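Side-chain contacts in flagellar hook-associated protein (PDB 4UT1), which probably serves as a structural component of the bacterial flagellum, at the junction between hook and filament: residues L124-V127 and A128-A132; A131-P134 and S135-Q138; L310-S313 and F314-V318; G325-M328 and S329-G333. All blocks are in the same frame, centred on the assembly; numbering follows the deposited sequence.

Interaction 1 (L124-V127 and A128-A132); sequences LQTV and ANNAA
In the final turn of helix 113-129, the Asn-130 side chain folds back to bond a backbone carbonyl: ND2 donates to Thr-126 O at 2.9 Å. With 169° at the hydrogen, this bond is nearly straight. It lies in the amide plane of Asn-130, slightly tilted from the carbonyl plane of Thr-126. The torsion explains the reach: CG of Asn-130 is turned beside its own backbone N (chi1 -54°), sending the amide back toward the preceding turn. Thr-126 O takes a second bond, from Asn-129 N at 3.2 Å, but that donor stands well above the carbonyl plane. The same is true of Asn-130 N on Val-127 O, 3.0 Å; both bonds have i to i+3 spacing, though Asn-129 N keeps a weak i to i+4 bond to Gln-125 O. Just before, Ala-128 N still bonds Leu-124 O at 2.9 Å, the i to i+4 spacing. Ala-131 CA comes within 3.0 Å of Val-127 O in a C-H...O contact. Leu-124 and Val-127 pack on Ala-140 of helix 134-193, Val-127 and Thr-126 also on Ala-136, while Val-127 and Ala-128 meet Ala-574 of helix 572-579.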
ATOM      1  N   LEU A 124       6.128  12.848 -20.269  1.00 12.97           N
ATOM      2  CA  LEU A 124       6.378  14.158 -19.676  1.00 15.78           C
ATOM      3  C   LEU A 124       7.721  14.713 -20.139  1.00 13.94           C
ATOM      4  O   LEU A 124       7.941  15.919 -20.147  1.00 14.03           O
ATOM      5  CB  LEU A 124       6.313  14.063 -18.150  1.00 13.91           C
ATOM      6  CG  LEU A 124       4.923  13.685 -17.611  1.00 12.15           C
ATOM      7  CD1 LEU A 124       4.919  13.603 -16.076  1.00 17.27           C
ATOM      8  CD2 LEU A 124       3.890  14.698 -18.059  1.00 15.16           C
ATOM      9  N   GLN A 125       8.627  13.826 -20.525  1.00 16.57           N
ATOM     10  CA  GLN A 125       9.886  14.266 -21.114  1.00 16.12           C
ATOM     11  C   GLN A 125       9.639  14.931 -22.472  1.00 16.71           C
ATOM     12  O   GLN A 125      10.298  15.919 -22.834  1.00 16.96           O
ATOM     13  CB  GLN A 125      10.850  13.086 -21.245  1.00 17.92           C
ATOM     14  CG  GLN A 125      12.135  13.441 -21.973  1.00 29.61           C
ATOM     15  CD  GLN A 125      13.249  12.467 -21.666  1.00 38.19           C
ATOM     16  OE1 GLN A 125      13.003  11.289 -21.400  1.00 44.80           O
ATOM     17  NE2 GLN A 125      14.483  12.956 -21.686  1.00 42.13           N
ATOM     18  N   THR A 126       8.688  14.385 -23.228  1.00 14.40           N
ATOM     19  CA  THR A 126       8.279  14.984 -24.492  1.00 17.19           C
ATOM     20  C   THR A 126       7.713  16.371 -24.246  1.00 17.39           C
ATOM     21  O   THR A 126       8.010  17.314 -24.978  1.00 14.06           O
ATOM     22  CB  THR A 126       7.239  14.099 -25.215  1.00 18.51           C
ATOM     23  OG1 THR A 126       7.848  12.842 -25.514  1.00 22.54           O
ATOM     24  CG2 THR A 126       6.766  14.743 -26.490  1.00 17.69           C
ATOM     25  N   VAL A 127       6.918  16.504 -23.191  1.00 13.68           N
ATOM     26  CA  VAL A 127       6.377  17.806 -22.847  1.00 13.23           C
ATOM     27  C   VAL A 127       7.536  18.739 -22.479  1.00 13.95           C
ATOM     28  O   VAL A 127       7.517  19.918 -22.814  1.00 12.75           O
ATOM     29  CB  VAL A 127       5.364  17.732 -21.678  1.00 16.03           C
ATOM     30  CG1 VAL A 127       5.052  19.122 -21.163  1.00 14.08           C
ATOM     31  CG2 VAL A 127       4.073  16.994 -22.115  1.00 13.73           C
ATOM     32  N   ALA A 128       8.550  18.196 -21.819  1.00 13.33           N
ATOM     33  CA  ALA A 128       9.655  19.025 -21.330  1.00 15.13           C
ATOM     34  C   ALA A 128      10.367  19.728 -22.484  1.00 14.58           C
ATOM     35  O   ALA A 128      10.899  20.832 -22.313  1.00 16.02           O
ATOM     36  CB  ALA A 128      10.643  18.181 -20.536  1.00 15.98           C
ATOM     37  N   ASN A 129      10.373  19.088 -23.653  1.00 16.40           N
ATOM     38  CA  ASN A 129      11.051  19.633 -24.835  1.00 16.54           C
ATOM     39  C   ASN A 129      10.109  20.391 -25.761  1.00 19.35           C
ATOM     40  O   ASN A 129      10.544  20.990 -26.750  1.00 17.83           O
ATOM     41  CB  ASN A 129      11.726  18.509 -25.621  1.00 17.24           C
ATOM     42  CG  ASN A 129      12.891  17.900 -24.882  1.00 20.59           C
ATOM     43  OD1 ASN A 129      13.664  18.607 -24.237  1.00 25.73           O
ATOM     44  ND2 ASN A 129      13.022  16.590 -24.963  1.00 23.22           N
ATOM     45  N   ASN A 130       8.817  20.335 -25.445  1.00 14.09           N
ATOM     46  CA  ASN A 130       7.780  20.979 -26.240  1.00 18.46           C
ATOM     47  C   ASN A 130       6.723  21.530 -25.303  1.00 18.78           C
ATOM     48  O   ASN A 130       5.541  21.173 -25.402  1.00 16.44           O
ATOM     49  CB  ASN A 130       7.124  19.997 -27.232  1.00 18.22           C
ATOM     50  CG  ASN A 130       8.128  19.284 -28.116  1.00 19.39           C
ATOM     51  OD1 ASN A 130       8.466  19.761 -29.202  1.00 20.34           O
ATOM     52  ND2 ASN A 130       8.614  18.140 -27.652  1.00 15.58           N
ATOM     53  N   ALA A 131       7.147  22.381 -24.379  1.00 17.92           N
ATOM     54  CA  ALA A 131       6.332  22.698 -23.212  1.00 16.89           C
ATOM     55  C   ALA A 131       5.030  23.419 -23.554  1.00 16.14           C
ATOM     56  O   ALA A 131       4.050  23.290 -22.833  1.00 19.48           O
ATOM     57  CB  ALA A 131       7.155  23.525 -22.216  1.00 16.87           C
ATOM     58  N   ALA A 132       5.006  24.146 -24.667  1.00 16.95           N
ATOM     59  CA  ALA A 132       3.806  24.885 -25.049  1.00 22.27           C
ATOM     60  C   ALA A 132       2.888  24.083 -25.982  1.00 22.31           C
ATOM     61  O   ALA A 132       1.762  24.505 -26.267  1.00 20.54           O
ATOM     62  CB  ALA A 132       4.185  26.202 -25.703  1.00 25.58           C
TER

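Interaction 2 (A131-P134 and S135-Q138); sequences AADP and SARQ
Arg-137 reaches back along the chain to Ala-131 O, gripping this single oxygen side-on with NE at 2.7 Å and NH2 at 2.8 Å. The motif is the N-terminal cap of helix 134-193, entered from the link that follows helix 113-129. Ala-131 O lies 3° out of the guanidinium plane for both donors, so the pair of bonds fixes the rotation of the group. The chain from CG to NE is extended (chi3 176°), which carries the guanidinium past Asp-133 O to its target. NH1, on the other branch, donates to Ile-444 O and Gly-441 O, so the same side chain ties the helix start to a further loop. Behind this first shell stands Asp-133, the N-cap residue, whose OD2 accepts from Ala-136 N at 3.0 Å. With CG anti to the backbone N, the carboxylate swings over the first helical turn, and its negative charge would probably be stabilised by the helix end. Asp-133 O also receives a weak, long bond from Arg-137 N at 3.4 Å, and Gln-138 N bonds to Pro-134 O at 2.9 Å as regular helix begins. The capping N-H of Ala-136 meets OD2 from above the carboxylate plane, 56° out of it.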
ATOM      1  N   ALA A 131       7.147  22.381 -24.379  1.00 17.92           N
ATOM      2  CA  ALA A 131       6.332  22.698 -23.212  1.00 16.89           C
ATOM      3  C   ALA A 131       5.030  23.419 -23.554  1.00 16.14           C
ATOM      4  O   ALA A 131       4.050  23.290 -22.833  1.00 19.48           O
ATOM      5  CB  ALA A 131       7.155  23.525 -22.216  1.00 16.87           C
ATOM      6  N   ALA A 132       5.006  24.146 -24.667  1.00 16.95           N
ATOM      7  CA  ALA A 132       3.806  24.885 -25.049  1.00 22.27           C
ATOM      8  C   ALA A 132       2.888  24.083 -25.982  1.00 22.31           C
ATOM      9  O   ALA A 132       1.762  24.505 -26.267  1.00 20.54           O
ATOM     10  CB  ALA A 132       4.185  26.202 -25.703  1.00 25.58           C
ATOM     11  N   ASP A 133       3.359  22.930 -26.450  1.00 21.35           N
ATOM     12  CA  ASP A 133       2.612  22.176 -27.454  1.00 20.61           C
ATOM     13  C   ASP A 133       1.394  21.407 -26.910  1.00 19.44           C
ATOM     14  O   ASP A 133       1.537  20.507 -26.080  1.00 15.93           O
ATOM     15  CB  ASP A 133       3.523  21.186 -28.168  1.00 19.45           C
ATOM     16  CG  ASP A 133       2.776  20.378 -29.205  1.00 22.63           C
ATOM     17  OD1 ASP A 133       2.014  20.990 -29.981  1.00 22.09           O
ATOM     18  OD2 ASP A 133       2.926  19.138 -29.226  1.00 22.10           O
ATOM     19  N   PRO A 134       0.198  21.721 -27.436  1.00 21.17           N
ATOM     20  CA  PRO A 134      -1.054  21.112 -26.973  1.00 23.96           C
ATOM     21  C   PRO A 134      -1.083  19.600 -27.188  1.00 20.79           C
ATOM     22  O   PRO A 134      -1.682  18.857 -26.390  1.00 17.92           O
ATOM     23  CB  PRO A 134      -2.125  21.799 -27.836  1.00 25.31           C
ATOM     24  CG  PRO A 134      -1.444  22.988 -28.460  1.00 26.18           C
ATOM     25  CD  PRO A 134      -0.014  22.614 -28.589  1.00 18.51           C
ATOM     26  N   SER A 135      -0.455  19.147 -28.270  1.00 18.71           N
ATOM     27  CA  SER A 135      -0.484  17.735 -28.628  1.00 17.80           C
ATOM     28  C   SER A 135       0.340  16.884 -27.670  1.00 18.24           C
ATOM     29  O   SER A 135      -0.094  15.818 -27.254  1.00 15.11           O
ATOM     30  CB  SER A 135       0.011  17.531 -30.062  1.00 19.36           C
ATOM     31  OG  SER A 135      -0.924  18.071 -30.975  1.00 25.49           O
ATOM     32  N   ALA A 136       1.534  17.343 -27.330  1.00 16.56           N
ATOM     33  CA  ALA A 136       2.373  16.610 -26.394  1.00 14.98           C
ATOM     34  C   ALA A 136       1.666  16.487 -25.037  1.00 13.28           C
ATOM     35  O   ALA A 136       1.796  15.478 -24.340  1.00 14.68           O
ATOM     36  CB  ALA A 136       3.717  17.302 -26.235  1.00 16.48           C
ATOM     37  N   ARG A 137       0.910  17.517 -24.676  1.00 15.19           N
ATOM     38  CA  ARG A 137       0.208  17.530 -23.398  1.00 15.90           C
ATOM     39  C   ARG A 137      -0.970  16.570 -23.467  1.00 16.47           C
ATOM     40  O   ARG A 137      -1.254  15.845 -22.514  1.00 15.33           O
ATOM     41  CB  ARG A 137      -0.246  18.943 -23.040  1.00 14.01           C
ATOM     42  CG  ARG A 137       0.926  19.819 -22.538  1.00 14.41           C
ATOM     43  CD  ARG A 137       0.634  21.296 -22.579  1.00 19.02           C
ATOM     44  NE  ARG A 137       1.743  22.059 -22.000  1.00 14.46           N
ATOM     45  CZ  ARG A 137       1.800  22.429 -20.725  1.00 17.84           C
ATOM     46  NH1 ARG A 137       0.817  22.092 -19.892  1.00 14.65           N
ATOM     47  NH2 ARG A 137       2.844  23.118 -20.276  1.00 14.79           N
ATOM     48  N   GLN A 138      -1.637  16.540 -24.608  1.00 16.66           N
ATOM     49  CA  GLN A 138      -2.740  15.601 -24.796  1.00 15.90           C
ATOM     50  C   GLN A 138      -2.260  14.147 -24.727  1.00 17.84           C
ATOM     51  O   GLN A 138      -2.920  13.288 -24.133  1.00 17.50           O
ATOM     52  CB  GLN A 138      -3.443  15.852 -26.126  1.00 21.16           C
ATOM     53  CG  GLN A 138      -4.760  15.112 -26.209  1.00 23.95           C
ATOM     54  CD  GLN A 138      -5.607  15.355 -24.972  1.00 30.32           C
ATOM     55  OE1 GLN A 138      -6.045  16.482 -24.715  1.00 37.12           O
ATOM     56  NE2 GLN A 138      -5.812  14.307 -24.179  1.00 31.36           N
TER

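Interaction 3 (L310-S313 and F314-V318); sequences LAVS and FASQV
The Phe-314 ring has Ala-311 O at its edge, near the ring plane, and Val-318 CG2 over one face, 3.9 Å above the plane and offset toward the rim. The ring is also engaged edge-to-face with Phe-337 and with Tyr-120, and the side chain touches Leu-147 of helix 134-193. CG stands anti to the backbone N (chi1 167°), directing the ring away from the preceding turn, while CB stays 3.3 Å from Leu-310 O. On another side of helix 287-322, the Gln-317 amide reaches back to Ser-313: NE2 makes weak bonds to OG at 3.1 Å and to the backbone O at 3.4 Å. The stronger partners of Ser-313 OG lie elsewhere, at Thr-364 O and Thr-585 OG1. Ser-316 OG sits 3.0 Å from Val-312 O, and since Gly-363 O is also close, where its proton goes is not settled. Under these side chains the backbone is regular helix, with Ala-315 N on Ala-311 O at 2.9 Å and 172°. Because Thr-364 O can only accept, the bond from Ser-313 OG uses the hydroxyl proton, which is consistent with OG acting as acceptor toward Gln-317 NE2 in this buried setting.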
ATOM      1  N   LEU A 310       1.859   1.434  -4.558  1.00 12.22           N
ATOM      2  CA  LEU A 310       2.459   2.040  -5.746  1.00 14.75           C
ATOM      3  C   LEU A 310       1.613   3.197  -6.278  1.00 15.70           C
ATOM      4  O   LEU A 310       2.145   4.260  -6.611  1.00 11.38           O
ATOM      5  CB  LEU A 310       2.664   1.005  -6.851  1.00 18.17           C
ATOM      6  CG  LEU A 310       3.560  -0.184  -6.506  1.00 20.62           C
ATOM      7  CD1 LEU A 310       3.865  -0.978  -7.775  1.00 23.08           C
ATOM      8  CD2 LEU A 310       4.839   0.269  -5.799  1.00 20.67           C
ATOM      9  N   ALA A 311       0.301   2.979  -6.372  1.00 12.13           N
ATOM     10  CA  ALA A 311      -0.629   4.024  -6.808  1.00 12.45           C
ATOM     11  C   ALA A 311      -0.511   5.285  -5.942  1.00 14.12           C
ATOM     12  O   ALA A 311      -0.449   6.408  -6.466  1.00 12.55           O
ATOM     13  CB  ALA A 311      -2.069   3.498  -6.792  1.00 12.36           C
ATOM     14  N   VAL A 312      -0.474   5.100  -4.626  1.00 10.86           N
ATOM     15  CA  VAL A 312      -0.395   6.217  -3.709  1.00 11.68           C
ATOM     16  C   VAL A 312       0.929   6.950  -3.896  1.00 10.98           C
ATOM     17  O   VAL A 312       0.952   8.156  -4.005  1.00 10.63           O
ATOM     18  CB  VAL A 312      -0.537   5.782  -2.239  1.00 11.66           C
ATOM     19  CG1 VAL A 312      -0.190   6.943  -1.302  1.00  8.69           C
ATOM     20  CG2 VAL A 312      -1.943   5.273  -1.961  1.00  9.58           C
ATOM     21  N   SER A 313       2.026   6.210  -3.931  1.00 10.91           N
ATOM     22  CA  SER A 313       3.322   6.845  -4.070  1.00 14.60           C
ATOM     23  C   SER A 313       3.417   7.585  -5.402  1.00 14.51           C
ATOM     24  O   SER A 313       3.931   8.689  -5.453  1.00 13.28           O
ATOM     25  CB  SER A 313       4.451   5.820  -3.958  1.00 16.84           C
ATOM     26  OG  SER A 313       5.704   6.478  -4.023  1.00 17.41           O
ATOM     27  N   PHE A 314       2.930   6.966  -6.478  1.00 12.18           N
ATOM     28  CA  PHE A 314       2.937   7.607  -7.790  1.00 12.98           C
ATOM     29  C   PHE A 314       2.153   8.925  -7.775  1.00 12.29           C
ATOM     30  O   PHE A 314       2.667   9.964  -8.162  1.00 11.60           O
ATOM     31  CB  PHE A 314       2.358   6.657  -8.860  1.00 11.15           C
ATOM     32  CG  PHE A 314       2.030   7.338 -10.167  1.00 11.54           C
ATOM     33  CD1 PHE A 314       0.787   7.926 -10.369  1.00 11.37           C
ATOM     34  CD2 PHE A 314       2.964   7.391 -11.198  1.00 12.11           C
ATOM     35  CE1 PHE A 314       0.481   8.548 -11.565  1.00 12.66           C
ATOM     36  CE2 PHE A 314       2.658   8.010 -12.406  1.00 11.19           C
ATOM     37  CZ  PHE A 314       1.421   8.594 -12.587  1.00 10.92           C
ATOM     38  N   ALA A 315       0.901   8.867  -7.337  1.00 11.05           N
ATOM     39  CA  ALA A 315       0.061  10.057  -7.270  1.00 10.62           C
ATOM     40  C   ALA A 315       0.692  11.145  -6.398  1.00 14.01           C
ATOM     41  O   ALA A 315       0.733  12.308  -6.790  1.00 10.99           O
ATOM     42  CB  ALA A 315      -1.331   9.694  -6.752  1.00 14.03           C
ATOM     43  N   SER A 316       1.197  10.761  -5.231  1.00 11.50           N
ATOM     44  CA  SER A 316       1.756  11.722  -4.301  1.00 10.43           C
ATOM     45  C   SER A 316       2.980  12.419  -4.897  1.00 12.00           C
ATOM     46  O   SER A 316       3.113  13.633  -4.806  1.00 12.05           O
ATOM     47  CB  SER A 316       2.126  11.044  -2.982  1.00 14.62           C
ATOM     48  OG  SER A 316       0.959  10.637  -2.282  1.00 16.18           O
ATOM     49  N   GLN A 317       3.871  11.638  -5.488  1.00 11.12           N
ATOM     50  CA  GLN A 317       5.070  12.202  -6.115  1.00 10.86           C
ATOM     51  C   GLN A 317       4.769  13.132  -7.275  1.00 13.24           C
ATOM     52  O   GLN A 317       5.404  14.177  -7.424  1.00 12.03           O
ATOM     53  CB  GLN A 317       5.986  11.099  -6.620  1.00 11.15           C
ATOM     54  CG  GLN A 317       6.736  10.376  -5.546  1.00 18.70           C
ATOM     55  CD  GLN A 317       7.665   9.347  -6.133  1.00 21.36           C
ATOM     56  OE1 GLN A 317       8.755   9.677  -6.589  1.00 23.14           O
ATOM     57  NE2 GLN A 317       7.225   8.095  -6.164  1.00 21.39           N
ATOM     58  N   VAL A 318       3.830  12.743  -8.118  1.00 11.56           N
ATOM     59  CA  VAL A 318       3.515  13.526  -9.295  1.00 10.91           C
ATOM     60  C   VAL A 318       2.833  14.813  -8.851  1.00 12.47           C
ATOM     61  O   VAL A 318       3.190  15.907  -9.296  1.00 11.41           O
ATOM     62  CB  VAL A 318       2.630  12.719 -10.290  1.00 10.74           C
ATOM     63  CG1 VAL A 318       1.974  13.632 -11.314  1.00 12.56           C
ATOM     64  CG2 VAL A 318       3.474  11.652 -10.971  1.00  7.92           C
TER

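Interaction 4 (G325-M328 and S329-G333); sequences GVDM and SGNPG. With EDO (1,2-ethanediol), chain K.
Asp-327 and Asn-331 flank a tight turn, joined by bonds between them, in the loop between helix 287-322 and strand 337-338. Backbone bonds define the motif. Gly-330 N donates to Asp-327 O at 3.0 Å, closing a type I turn from Asp-327 to Gly-330. Asp-327 N in turn donates to Asn-331 O at 2.8 Å, and Gly-330 has a positive phi (78°), the signature of a type I turn with a G1 bulge. One step further, Gly-333 N bonds to Gly-325 O at 2.9 Å; together with the Asp-327 N to Asn-331 O bond, this flanks Val-326 and Pro-332 as a non-hydrogen-bonded antiparallel pair, a single bridge.

Side-chain bonds centre on one carboxylate oxygen. Asp-327 OD1 accepts from Ser-329 N at 2.6 Å, an Asx turn, and from Asn-331 N at 3.0 Å. The two donors come from opposite faces of the carboxylate plane. That grip is possible because CG lies between the backbone N and the carbonyl carbon (chi1 64°), folding the carboxylate over the turn. The Asp-327 and Asn-331 side chains then run side by side, with carboxylate and amide planes inclined at 65°.

Among weaker contacts, Val-326 CA approaches Asn-331 O at 3.1 Å in a C-H...O contact, and Val-326 CG1 lies 3.6 Å from Gly-330 O.

A bound ethanediol, probably from the crystallisation liquor, adds one more hydrogen bond, from its O2 to Gly-330 O, and is also bonded to Pro-449 O.

Within the fold, Val-326 pairs by backbone hydrogen bonds with Ala-447 and rests its side chain on Ala-447 and Pro-449, just ahead of strand 450-454.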
ATOM      1  N   GLY A 325       5.753  23.522 -10.175  1.00 13.05           N
ATOM      2  CA  GLY A 325       5.854  24.204 -11.456  1.00 11.88           C
ATOM      3  C   GLY A 325       4.746  25.227 -11.643  1.00 15.23           C
ATOM      4  O   GLY A 325       3.909  25.410 -10.760  1.00 14.91           O
ATOM      5  N   VAL A 326       4.740  25.897 -12.795  1.00 15.87           N
ATOM      6  CA  VAL A 326       3.621  26.768 -13.169  1.00 13.17           C
ATOM      7  C   VAL A 326       3.035  26.304 -14.505  1.00 18.79           C
ATOM      8  O   VAL A 326       3.744  25.751 -15.348  1.00 15.89           O
ATOM      9  CB  VAL A 326       4.040  28.253 -13.269  1.00 19.44           C
ATOM     10  CG1 VAL A 326       4.572  28.742 -11.922  1.00 18.23           C
ATOM     11  CG2 VAL A 326       5.083  28.444 -14.359  1.00 21.67           C
ATOM     12  N   ASP A 327       1.739  26.533 -14.682  1.00 21.36           N
ATOM     13  CA  ASP A 327       1.024  26.065 -15.862  1.00 21.34           C
ATOM     14  C   ASP A 327       1.163  27.072 -16.996  1.00 26.38           C
ATOM     15  O   ASP A 327       1.996  27.974 -16.925  1.00 25.96           O
ATOM     16  CB  ASP A 327      -0.453  25.804 -15.536  1.00 23.28           C
ATOM     17  CG  ASP A 327      -1.214  27.067 -15.125  1.00 22.92           C
ATOM     18  OD1 ASP A 327      -0.770  28.193 -15.414  1.00 25.91           O
ATOM     19  OD2 ASP A 327      -2.292  26.922 -14.519  1.00 24.51           O
ATOM     20  N   MET A 328       0.341  26.924 -18.028  1.00 31.51           N
ATOM     21  CA  MET A 328       0.429  27.792 -19.199  1.00 34.66           C
ATOM     22  C   MET A 328       0.098  29.243 -18.844  1.00 36.65           C
ATOM     23  O   MET A 328       0.516  30.172 -19.537  1.00 38.00           O
ATOM     24  CB  MET A 328      -0.500  27.286 -20.309  1.00 36.79           C
ATOM     25  CG  MET A 328      -0.049  25.986 -20.982  1.00 35.00           C
ATOM     26  SD  MET A 328       1.417  26.172 -22.045  1.00 39.20           S
ATOM     27  CE  MET A 328       0.981  27.580 -23.069  1.00 40.78           C
ATOM     28  N   SER A 329      -0.636  29.433 -17.751  1.00 36.47           N
ATOM     29  CA  SER A 329      -1.022  30.771 -17.304  1.00 32.37           C
ATOM     30  C   SER A 329      -0.086  31.339 -16.240  1.00 32.71           C
ATOM     31  O   SER A 329      -0.349  32.400 -15.681  1.00 33.65           O
ATOM     32  CB  SER A 329      -2.455  30.752 -16.758  1.00 32.59           C
ATOM     33  OG  SER A 329      -3.337  30.145 -17.686  1.00 38.76           O
ATOM     34  N   GLY A 330       1.001  30.628 -15.955  1.00 32.69           N
ATOM     35  CA  GLY A 330       1.957  31.075 -14.957  1.00 24.59           C
ATOM     36  C   GLY A 330       1.500  30.837 -13.532  1.00 24.87           C
ATOM     37  O   GLY A 330       2.138  31.300 -12.586  1.00 25.89           O
ATOM     38  N   ASN A 331       0.390  30.116 -13.375  1.00 22.66           N
ATOM     39  CA  ASN A 331      -0.142  29.777 -12.059  1.00 22.29           C
ATOM     40  C   ASN A 331       0.424  28.461 -11.542  1.00 19.75           C
ATOM     41  O   ASN A 331       0.711  27.567 -12.323  1.00 19.08           O
ATOM     42  CB  ASN A 331      -1.668  29.702 -12.107  1.00 22.90           C
ATOM     43  CG  ASN A 331      -2.306  31.051 -12.356  1.00 32.96           C
ATOM     44  OD1 ASN A 331      -1.815  32.084 -11.880  1.00 30.72           O
ATOM     45  ND2 ASN A 331      -3.396  31.057 -13.113  1.00 28.59           N
ATOM     46  N   PRO A 332       0.598  28.351 -10.215  1.00 20.17           N
ATOM     47  CA  PRO A 332       1.084  27.117  -9.585  1.00 20.23           C
ATOM     48  C   PRO A 332       0.334  25.871 -10.057  1.00 19.07           C
ATOM     49  O   PRO A 332      -0.887  25.903 -10.220  1.00 16.55           O
ATOM     50  CB  PRO A 332       0.839  27.375  -8.103  1.00 21.37           C
ATOM     51  CG  PRO A 332       1.042  28.864  -7.975  1.00 21.40           C
ATOM     52  CD  PRO A 332       0.454  29.447  -9.239  1.00 22.42           C
ATOM     53  N   GLY A 333       1.074  24.796 -10.306  1.00 16.30           N
ATOM     54  CA  GLY A 333       0.476  23.540 -10.715  1.00 15.13           C
ATOM     55  C   GLY A 333      -0.361  22.980  -9.583  1.00 14.52           C
ATOM     56  O   GLY A 333      -0.067  23.215  -8.412  1.00 15.40           O
TER
HETATM   57  C1  EDO K1637       5.781  33.059 -11.006  1.00 29.73           C
HETATM   58  O1  EDO K1637       6.690  32.179 -10.340  1.00 29.55           O
HETATM   59  C2  EDO K1637       4.928  32.271 -11.988  1.00 26.52           C
HETATM   60  O2  EDO K1637       4.069  33.175 -12.693  1.00 34.16           O

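How the interactions relate
Along the chain the order is interaction 1, 2, 3, 4, all within the FlgK helical domain. Interactions 1 and 2 share Ala-131 and Ala-132 and have centres about 7 Å apart: one ends helix 113-129, the other starts helix 134-193, and Val-127 CG2 touches Ala-136 O at 3.5 Å. Interaction 4 follows helix 287-322 and lies about 14 Å from both, centre to centre; Met-328 SD reaches Arg-137 NH2 at 3.8 Å. Interaction 3, on helix 287-322 itself, lies about 21 to 23 Å from the others, centre to centre, without touching them. Interactions 1, 2 and 4 thus gather where helices end and loops meet, while interaction 3 belongs to the buried helical body.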